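PDB 6S1Y: angiotensin-converting enzyme from Anopheles gambiae, which is a zinc-dependent peptidase of the HExxH type that probably cleaves peptides as other angiotensin-converting enzymes do. Local coordinates for residues Q28-Q33 with A57-V62; A96-D101 with A182-F187; K173-N178 with W443-G448. One frame throughout, in Å; residues are numbered along the deposited sequence.

Interaction 1 of 3, residues Q28-Q33 with A57-V62; sequences QTKAHQ and ADFAEV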
loop_
_atom_site.group_PDB
_atom_site.type_symbol
_atom_site.label_atom_id
_atom_site.label_comp_id
_atom_site.label_asym_id
_atom_site.label_seq_id
_atom_site.Cartn_x
_atom_site.Cartn_y
_atom_site.Cartn_z
ATOM N N GLN A 28 22.245 6.852 -14.481
ATOM C CA GLN A 28 21.750 7.502 -15.688
ATOM C C GLN A 28 20.830 6.590 -16.494
ATOM O O GLN A 28 19.786 7.043 -16.985
ATOM C CB GLN A 28 22.930 7.996 -16.528
ATOM C CG GLN A 28 23.698 9.105 -15.802
ATOM C CD GLN A 28 24.804 9.736 -16.632
ATOM O OE1 GLN A 28 24.656 9.953 -17.841
ATOM N NE2 GLN A 28 25.926 10.046 -15.977
ATOM N N THR A 29 21.176 5.309 -16.645
ATOM C CA THR A 29 20.265 4.435 -17.372
ATOM C C THR A 29 19.024 4.119 -16.539
ATOM O O THR A 29 17.937 3.952 -17.100
ATOM C CB THR A 29 20.963 3.144 -17.818
ATOM O OG1 THR A 29 21.548 2.490 -16.685
ATOM C CG2 THR A 29 22.036 3.460 -18.843
ATOM N N LYS A 30 19.149 4.065 -15.208
ATOM C CA LYS A 30 17.954 3.832 -14.408
ATOM C C LYS A 30 17.004 5.018 -14.506
ATOM O O LYS A 30 15.777 4.838 -14.518
ATOM C CB LYS A 30 18.294 3.557 -12.946
ATOM C CG LYS A 30 17.143 2.839 -12.215
ATOM C CD LYS A 30 17.271 2.935 -10.692
ATOM C CE LYS A 30 16.166 2.153 -9.960
ATOM N NZ LYS A 30 16.681 0.844 -9.414
ATOM N N ALA A 31 17.550 6.229 -14.602
ATOM C CA ALA A 31 16.706 7.400 -14.801
ATOM C C ALA A 31 16.043 7.351 -16.164
ATOM O O ALA A 31 14.838 7.564 -16.282
ATOM C CB ALA A 31 17.524 8.680 -14.641
ATOM N N HIS A 32 16.815 7.063 -17.212
ATOM C CA HIS A 32 16.218 6.938 -18.538
ATOM C C HIS A 32 15.091 5.915 -18.516
ATOM O O HIS A 32 14.029 6.124 -19.102
ATOM C CB HIS A 32 17.293 6.551 -19.558
ATOM C CG HIS A 32 16.791 6.477 -20.966
ATOM N ND1 HIS A 32 16.660 5.284 -21.649
ATOM C CD2 HIS A 32 16.371 7.446 -21.816
ATOM C CE1 HIS A 32 16.185 5.521 -22.859
ATOM N NE2 HIS A 32 16.000 6.825 -22.985
ATOM N N GLN A 33 15.290 4.818 -17.799
ATOM C CA GLN A 33 14.271 3.781 -17.757
ATOM C C GLN A 33 13.040 4.253 -16.993
ATOM O O GLN A 33 11.906 4.082 -17.458
ATOM C CB GLN A 33 14.877 2.530 -17.137
ATOM C CG GLN A 33 13.941 1.375 -17.074
ATOM C CD GLN A 33 13.625 1.032 -15.658
ATOM O OE1 GLN A 33 14.352 0.266 -15.016
ATOM N NE2 GLN A 33 12.543 1.620 -15.138
ATOM N N ALA A 57 15.106 -2.757 -21.271
ATOM C CA ALA A 57 16.098 -3.680 -21.816
ATOM C C ALA A 57 17.489 -3.061 -21.776
ATOM O O ALA A 57 18.458 -3.720 -21.382
ATOM C CB ALA A 57 15.720 -4.076 -23.241
ATOM N N ASP A 58 17.594 -1.780 -22.153
ATOM C CA ASP A 58 18.869 -1.066 -22.091
ATOM C C ASP A 58 19.440 -1.094 -20.683
ATOM O O ASP A 58 20.628 -1.373 -20.485
ATOM C CB ASP A 58 18.693 0.386 -22.541
ATOM C CG ASP A 58 18.351 0.503 -24.005
ATOM O OD1 ASP A 58 18.414 -0.531 -24.709
ATOM O OD2 ASP A 58 18.017 1.631 -24.449
ATOM N N PHE A 59 18.607 -0.780 -19.689
ATOM C CA PHE A 59 19.090 -0.796 -18.318
ATOM C C PHE A 59 19.514 -2.199 -17.917
ATOM O O PHE A 59 20.501 -2.378 -17.198
ATOM C CB PHE A 59 18.019 -0.271 -17.369
ATOM C CG PHE A 59 18.378 -0.444 -15.928
ATOM C CD1 PHE A 59 19.260 0.419 -15.315
ATOM C CD2 PHE A 59 17.851 -1.487 -15.194
ATOM C CE1 PHE A 59 19.599 0.255 -13.989
ATOM C CE2 PHE A 59 18.190 -1.661 -13.872
ATOM C CZ PHE A 59 19.061 -0.784 -13.268
ATOM N N ALA A 60 18.776 -3.209 -18.385
ATOM C CA ALA A 60 19.096 -4.590 -18.048
ATOM C C ALA A 60 20.503 -4.951 -18.512
ATOM O O ALA A 60 21.266 -5.577 -17.770
ATOM C CB ALA A 60 18.062 -5.536 -18.674
ATOM N N GLU A 61 20.859 -4.557 -19.737
ATOM C CA GLU A 61 22.226 -4.729 -20.216
ATOM C C GLU A 61 23.219 -4.063 -19.267
ATOM O O GLU A 61 24.147 -4.700 -18.772
ATOM C CB GLU A 61 22.363 -4.151 -21.624
ATOM C CG GLU A 61 21.842 -5.046 -22.726
ATOM C CD GLU A 61 21.770 -4.336 -24.075
ATOM O OE1 GLU A 61 22.695 -3.562 -24.400
ATOM O OE2 GLU A 61 20.781 -4.553 -24.811
ATOM N N VAL A 62 23.038 -2.768 -19.004
ATOM C CA VAL A 62 23.940 -2.039 -18.116
ATOM C C VAL A 62 24.132 -2.793 -16.805
ATOM O O VAL A 62 25.259 -2.968 -16.328
ATOM C CB VAL A 62 23.408 -0.611 -17.876
ATOM C CG1 VAL A 62 24.218 0.091 -16.789
ATOM C CG2 VAL A 62 23.404 0.210 -19.181
#
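Phe59 and Val62 of helix 57-62 pack against Thr29, Lys30 and Gln33 of helix 28-33, an antiparallel helical hairpin near the N terminus of the chain. The short axes approach to 8.9 Å at 162° between their directions, and the backbones come nearest at Thr29 and Phe59. Van der Waals contact carries most of the interface. Phe59, its CG anti to the backbone N (chi1 172°), lays its ring beside Lys30; the aliphatic root of that lysine runs alongside and points the same way, with Lys30 CB 3.7 Å from Phe59 CE1. Thr29 and Val62 meet tip to tip through their methyls, Thr29 CG2 standing 3.5 Å from Val62 CG2. Polar atoms reach the ring as well. Thr29 OG1 comes to its edge, near the ring plane, 3.4 Å from Phe59 CD1. Gln33 bends at chi2 and brings OE1 obliquely to within 3.9 Å of Phe59 CD2, its amide plane 84° from the ring. Tyr26, one turn before Lys30, adds an edge-to-face ring contact with Phe59. The Thr29 hydroxyl has weak hydrogen bonds to the carbonyls of Arg25 and Tyr26. The two helices are therefore joined here by apolar packing, with two side-chain oxygens set beside the phenylalanine ring and the threonine hydroxyl weakly bonded to carbonyls of its own helix.

Interaction 2 of 3, residues A96-D101 with A182-F187; sequences AALPAD and ALRNNF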
loop_
_atom_site.group_PDB
_atom_site.type_symbol
_atom_site.label_atom_id
_atom_site.label_comp_id
_atom_site.label_asym_id
_atom_site.label_seq_id
_atom_site.Cartn_x
_atom_site.Cartn_y
_atom_site.Cartn_z
ATOM N N ALA A 96 16.740 -8.505 -14.265
ATOM C CA ALA A 96 17.783 -8.285 -15.255
ATOM C C ALA A 96 18.702 -9.489 -15.395
ATOM O O ALA A 96 19.477 -9.533 -16.343
ATOM C CB ALA A 96 18.599 -7.034 -14.902
ATOM N N ALA A 97 18.625 -10.474 -14.496
ATOM C CA ALA A 97 19.434 -11.676 -14.654
ATOM C C ALA A 97 19.023 -12.514 -15.854
ATOM O O ALA A 97 19.773 -13.413 -16.238
ATOM C CB ALA A 97 19.368 -12.539 -13.394
ATOM N N LEU A 98 17.880 -12.249 -16.456
ATOM C CA LEU A 98 17.418 -13.125 -17.523
ATOM C C LEU A 98 18.044 -12.740 -18.863
ATOM O O LEU A 98 18.351 -11.570 -19.101
ATOM C CB LEU A 98 15.899 -13.060 -17.650
ATOM C CG LEU A 98 15.041 -13.559 -16.491
ATOM C CD1 LEU A 98 13.658 -12.917 -16.601
ATOM C CD2 LEU A 98 14.923 -15.081 -16.471
ATOM N N PRO A 99 18.225 -13.704 -19.764
ATOM C CA PRO A 99 18.557 -13.337 -21.147
ATOM C C PRO A 99 17.509 -12.362 -21.667
ATOM O O PRO A 99 16.330 -12.434 -21.306
ATOM C CB PRO A 99 18.535 -14.672 -21.903
ATOM C CG PRO A 99 17.811 -15.642 -20.995
ATOM C CD PRO A 99 18.031 -15.162 -19.594
ATOM N N ALA A 100 17.955 -11.438 -22.518
ATOM C CA ALA A 100 17.126 -10.295 -22.874
ATOM C C ALA A 100 15.796 -10.717 -23.481
ATOM O O ALA A 100 14.791 -10.031 -23.281
ATOM C CB ALA A 100 17.878 -9.378 -23.841
ATOM N N ASP A 101 15.760 -11.820 -24.230
ATOM C CA ASP A 101 14.490 -12.237 -24.816
ATOM C C ASP A 101 13.483 -12.571 -23.723
ATOM O O ASP A 101 12.318 -12.162 -23.793
ATOM C CB ASP A 101 14.688 -13.435 -25.747
ATOM C CG ASP A 101 15.365 -14.584 -25.056
ATOM O OD1 ASP A 101 16.268 -14.302 -24.240
ATOM O OD2 ASP A 101 14.992 -15.752 -25.309
ATOM N N ALA A 182 14.465 -15.804 -10.317
ATOM C CA ALA A 182 14.880 -16.107 -8.953
ATOM C C ALA A 182 15.947 -17.195 -8.935
ATOM O O ALA A 182 16.927 -17.103 -8.180
ATOM C CB ALA A 182 13.668 -16.535 -8.125
ATOM N N LEU A 183 15.755 -18.243 -9.742
ATOM C CA LEU A 183 16.745 -19.314 -9.847
ATOM C C LEU A 183 18.085 -18.782 -10.363
ATOM O O LEU A 183 19.143 -19.092 -9.802
ATOM C CB LEU A 183 16.217 -20.417 -10.767
ATOM C CG LEU A 183 14.968 -21.146 -10.270
ATOM C CD1 LEU A 183 14.561 -22.261 -11.208
ATOM C CD2 LEU A 183 15.222 -21.702 -8.891
ATOM N N ARG A 184 18.054 -17.957 -11.418
ATOM C CA ARG A 184 19.275 -17.363 -11.938
ATOM C C ARG A 184 19.953 -16.433 -10.936
ATOM O O ARG A 184 21.113 -16.061 -11.152
ATOM C CB ARG A 184 18.982 -16.597 -13.234
ATOM C CG ARG A 184 18.641 -17.480 -14.412
ATOM C CD ARG A 184 18.491 -16.688 -15.697
ATOM N NE ARG A 184 19.041 -17.429 -16.837
ATOM C CZ ARG A 184 18.319 -18.149 -17.691
ATOM N NH1 ARG A 184 16.987 -18.245 -17.565
ATOM N NH2 ARG A 184 18.933 -18.777 -18.686
ATOM N N ASN A 185 19.274 -16.039 -9.858
ATOM C CA ASN A 185 19.884 -15.248 -8.795
ATOM C C ASN A 185 20.206 -16.083 -7.559
ATOM O O ASN A 185 20.576 -15.524 -6.529
ATOM C CB ASN A 185 18.969 -14.092 -8.394
ATOM C CG ASN A 185 19.262 -12.813 -9.157
ATOM O OD1 ASN A 185 20.045 -11.972 -8.701
ATOM N ND2 ASN A 185 18.611 -12.641 -10.307
ATOM N N ASN A 186 20.046 -17.401 -7.636
ATOM C CA ASN A 186 20.355 -18.313 -6.530
ATOM C C ASN A 186 19.336 -18.236 -5.393
ATOM O O ASN A 186 19.669 -18.510 -4.241
ATOM C CB ASN A 186 21.769 -18.076 -5.982
ATOM C CG ASN A 186 22.853 -18.412 -7.001
ATOM O OD1 ASN A 186 22.615 -19.162 -7.951
ATOM N ND2 ASN A 186 24.048 -17.849 -6.808
ATOM N N PHE A 187 18.087 -17.888 -5.703
ATOM C CA PHE A 187 16.976 -17.999 -4.766
ATOM C C PHE A 187 16.088 -19.175 -5.162
ATOM O O PHE A 187 15.952 -19.499 -6.348
ATOM C CB PHE A 187 16.119 -16.728 -4.741
ATOM C CG PHE A 187 16.831 -15.514 -4.220
ATOM C CD1 PHE A 187 16.998 -15.325 -2.861
ATOM C CD2 PHE A 187 17.304 -14.549 -5.088
ATOM C CE1 PHE A 187 17.648 -14.201 -2.368
ATOM C CE2 PHE A 187 17.959 -13.409 -4.602
ATOM C CZ PHE A 187 18.132 -13.240 -3.239
#
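Arg184, in the last turn of helix 168-184, lies over Ala97, Leu98 and Pro99, where a short 3-10 segment leads into helix 100-119. Its CG sits beside the backbone N and opposite the carbonyl carbon (chi1 -70°); the chain runs extended through chi2 and then bends at chi3 (142°), which lays the guanidinium across the proline. Pro99 CD stands over the centre of one guanidinium face, 3.6 Å from Arg184 CZ, and the proline ring and the arginine chain cross at about a right angle. Earlier along the same chain, Arg184 CD passes 3.6 Å from Ala97 O. Leu98 meets the arginine crosswise: its CD2 is 3.9 Å from Arg184 NH1, and the leucine side chain also touches Gln180, Ala181 and Leu106. Ala97 points its methyl at the helix end, where CB lies 4.1 Å from Arg184 CB and only 3.2 Å from Asn185 ND2. The asparagine's first torsion, away from the usual staggered positions (chi1 -92°), turns the amide so that ND2 faces this methyl. That amide nitrogen is bonded to Ala181 O, with a weak second bond to Gly94 O, linking the last turn of the helix, weakly, to Gly94 just before residues 96-101. The helix closes in a Schellman motif, with Asn186 at positive phi as C-prime and Phe187 N 2.8 Å from Ala182 O. Ala182 O also accepts from Asn185 N. Pro99 occupies the N-cap position of the next helix, so a helix end and a helix start meet here. The contact rests on the apolar shaft and flat face of an exposed arginine, and no carboxylate of either segment pairs with its charge.

Interaction 3 of 3, residues K173-N178 with W443-G448; sequences KYVELN and WGVFRG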
loop_
_atom_site.group_PDB
_atom_site.type_symbol
_atom_site.label_atom_id
_atom_site.label_comp_id
_atom_site.label_asym_id
_atom_site.label_seq_id
_atom_site.Cartn_x
_atom_site.Cartn_y
_atom_site.Cartn_z
ATOM N N LYS A 173 2.474 -16.919 -17.473
ATOM C CA LYS A 173 3.787 -16.638 -18.038
ATOM C C LYS A 173 4.625 -15.809 -17.079
ATOM O O LYS A 173 5.822 -16.060 -16.903
ATOM C CB LYS A 173 3.622 -15.912 -19.373
ATOM C CG LYS A 173 4.936 -15.403 -19.967
ATOM C CD LYS A 173 5.890 -16.544 -20.307
ATOM C CE LYS A 173 5.368 -17.383 -21.470
ATOM N NZ LYS A 173 6.248 -18.560 -21.724
ATOM N N TYR A 174 4.012 -14.814 -16.444
ATOM C CA TYR A 174 4.731 -14.002 -15.474
ATOM C C TYR A 174 5.253 -14.847 -14.330
ATOM O O TYR A 174 6.382 -14.652 -13.861
ATOM C CB TYR A 174 3.797 -12.911 -14.955
ATOM C CG TYR A 174 4.000 -12.453 -13.530
ATOM C CD1 TYR A 174 5.145 -11.759 -13.143
ATOM C CD2 TYR A 174 3.009 -12.651 -12.585
ATOM C CE1 TYR A 174 5.301 -11.312 -11.843
ATOM C CE2 TYR A 174 3.150 -12.197 -11.286
ATOM C CZ TYR A 174 4.288 -11.521 -10.914
ATOM O OH TYR A 174 4.394 -11.074 -9.603
ATOM N N VAL A 175 4.445 -15.787 -13.856
ATOM C CA VAL A 175 4.901 -16.626 -12.756
ATOM C C VAL A 175 6.111 -17.445 -13.178
ATOM O O VAL A 175 7.079 -17.584 -12.414
ATOM C CB VAL A 175 3.757 -17.515 -12.255
ATOM C CG1 VAL A 175 4.310 -18.694 -11.483
ATOM C CG2 VAL A 175 2.822 -16.679 -11.394
ATOM N N GLU A 176 6.078 -17.997 -14.399
ATOM C CA GLU A 176 7.139 -18.911 -14.829
ATOM C C GLU A 176 8.469 -18.187 -14.964
ATOM O O GLU A 176 9.505 -18.705 -14.540
ATOM C CB GLU A 176 6.763 -19.591 -16.151
ATOM C CG GLU A 176 5.882 -20.810 -15.946
ATOM C CD GLU A 176 4.941 -21.107 -17.113
ATOM O OE1 GLU A 176 4.119 -22.045 -16.975
ATOM O OE2 GLU A 176 5.016 -20.414 -18.152
ATOM N N LEU A 177 8.458 -16.976 -15.533
ATOM C CA LEU A 177 9.700 -16.244 -15.731
ATOM C C LEU A 177 10.141 -15.506 -14.482
ATOM O O LEU A 177 11.338 -15.231 -14.321
ATOM C CB LEU A 177 9.542 -15.265 -16.890
ATOM C CG LEU A 177 9.392 -15.952 -18.252
ATOM C CD1 LEU A 177 8.919 -14.976 -19.308
ATOM C CD2 LEU A 177 10.712 -16.606 -18.666
ATOM N N ASN A 178 9.203 -15.140 -13.609
ATOM C CA ASN A 178 9.586 -14.643 -12.289
ATOM C C ASN A 178 10.375 -15.715 -11.557
ATOM O O ASN A 178 11.340 -15.416 -10.846
ATOM C CB ASN A 178 8.343 -14.225 -11.486
ATOM C CG ASN A 178 8.649 -13.995 -9.984
ATOM O OD1 ASN A 178 8.903 -14.935 -9.242
ATOM N ND2 ASN A 178 8.620 -12.740 -9.554
ATOM N N TRP A 443 3.202 -15.961 -2.503
ATOM C CA TRP A 443 4.307 -16.843 -2.134
ATOM C C TRP A 443 3.971 -18.293 -2.467
ATOM O O TRP A 443 4.835 -19.054 -2.924
ATOM C CB TRP A 443 4.630 -16.747 -0.647
ATOM C CG TRP A 443 5.065 -15.428 -0.197
ATOM C CD1 TRP A 443 5.575 -14.428 -0.965
ATOM C CD2 TRP A 443 5.018 -14.926 1.142
ATOM N NE1 TRP A 443 5.858 -13.329 -0.183
ATOM C CE2 TRP A 443 5.524 -13.604 1.111
ATOM C CE3 TRP A 443 4.606 -15.465 2.372
ATOM C CZ2 TRP A 443 5.621 -12.815 2.253
ATOM C CZ3 TRP A 443 4.694 -14.667 3.515
ATOM C CH2 TRP A 443 5.195 -13.363 3.447
ATOM N N GLY A 444 2.716 -18.692 -2.232
ATOM C CA GLY A 444 2.321 -20.058 -2.486
ATOM C C GLY A 444 2.343 -20.409 -3.957
ATOM O O GLY A 444 2.736 -21.520 -4.329
ATOM N N VAL A 445 1.906 -19.486 -4.815
ATOM C CA VAL A 445 2.016 -19.707 -6.255
ATOM C C VAL A 445 3.479 -19.797 -6.653
ATOM O O VAL A 445 3.893 -20.712 -7.376
ATOM C CB VAL A 445 1.290 -18.592 -7.030
ATOM C CG1 VAL A 445 1.580 -18.689 -8.537
ATOM C CG2 VAL A 445 -0.216 -18.652 -6.772
ATOM N N PHE A 446 4.291 -18.862 -6.158
ATOM C CA PHE A 446 5.705 -18.813 -6.516
ATOM C C PHE A 446 6.426 -20.083 -6.091
ATOM O O PHE A 446 7.296 -20.578 -6.811
ATOM C CB PHE A 446 6.371 -17.607 -5.854
ATOM C CG PHE A 446 5.936 -16.271 -6.398
ATOM C CD1 PHE A 446 5.349 -16.155 -7.640
ATOM C CD2 PHE A 446 6.143 -15.122 -5.658
ATOM C CE1 PHE A 446 4.976 -14.922 -8.136
ATOM C CE2 PHE A 446 5.769 -13.879 -6.150
ATOM C CZ PHE A 446 5.190 -13.776 -7.385
ATOM N N ARG A 447 6.098 -20.602 -4.899
ATOM C CA ARG A 447 6.776 -21.773 -4.359
ATOM C C ARG A 447 6.240 -23.087 -4.908
ATOM O O ARG A 447 6.846 -24.125 -4.644
ATOM C CB ARG A 447 6.656 -21.811 -2.838
ATOM C CG ARG A 447 7.490 -20.774 -2.122
ATOM C CD ARG A 447 6.965 -20.583 -0.713
ATOM N NE ARG A 447 7.834 -19.736 0.101
ATOM C CZ ARG A 447 7.460 -19.169 1.241
ATOM N NH1 ARG A 447 6.217 -19.339 1.693
ATOM N NH2 ARG A 447 8.321 -18.415 1.928
ATOM N N GLY A 448 5.132 -23.070 -5.649
ATOM C CA GLY A 448 4.513 -24.284 -6.141
ATOM C C GLY A 448 3.496 -24.920 -5.210
ATOM O O GLY A 448 2.839 -25.883 -5.612
#
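Phe446 CG stands beside the backbone N and opposite the carbonyl carbon (chi1 -69°), which swings the ring toward the neighbouring helix, and Asn178 CG is anti to its own N, which carries the amide over that ring. These groups join two helices of the largely helical angiotensin-converting enzyme fold, 168-184 and 431-447, whose short segments cross at -66° with axes 10.2 Å apart. The Asn178 amide lies nearly parallel to the phenyl plane (12°), its OD1 over the ring centre, 4.1 Å from Phe446 CE1. Tyr174 approaches the same ring in its plane, its OH 3.6 Å from Phe446 CZ at the edge. Val175 stands near the edge too, but its closer partner is Val445, which it crosses at about a right angle. Both polar ends are held from outside the pair: the tyrosine hydroxyl is hydrogen-bonded to Asp491 OD1, and Asn178 ND2 to the hydroxyl of Tyr95, bonds that probably help fix how each group is turned against the phenylalanine. Trp194 of helix 190-196 adds an edge-to-face contact with Phe446, so two other helices, 168-184 and 190-196, contact the ring. All five touching residues are buried, and the interface joins segments 265 residues apart at their closest ends. Beside the phenylalanine contact, the two valines meet through their methyls, Val175 CG2 lying 3.7 Å from Val445 CG1.

In the fold
From the N terminus, interaction 1 closes first, a short loop pairing helices 12-42 and 46-70 as a hairpin. Interaction 2 opens after it, in series, and joins the residues before helix 100-119 to the end of helix 168-184. The two adjoin where Ala60 packs on Ala96. Interaction 3 starts from the middle of helix 168-184, before interaction 2 has closed, and spans 264 residues to helix 431-447, so these two loops cross. Interactions 2 and 3 adjoin where Leu98 touches the backbone at Leu177, the centres of the contacts lying about 14 Å apart. Helix 168-184 is thus the shared element, linking the region beside the N-terminal hairpin to a helix from much later in the chain.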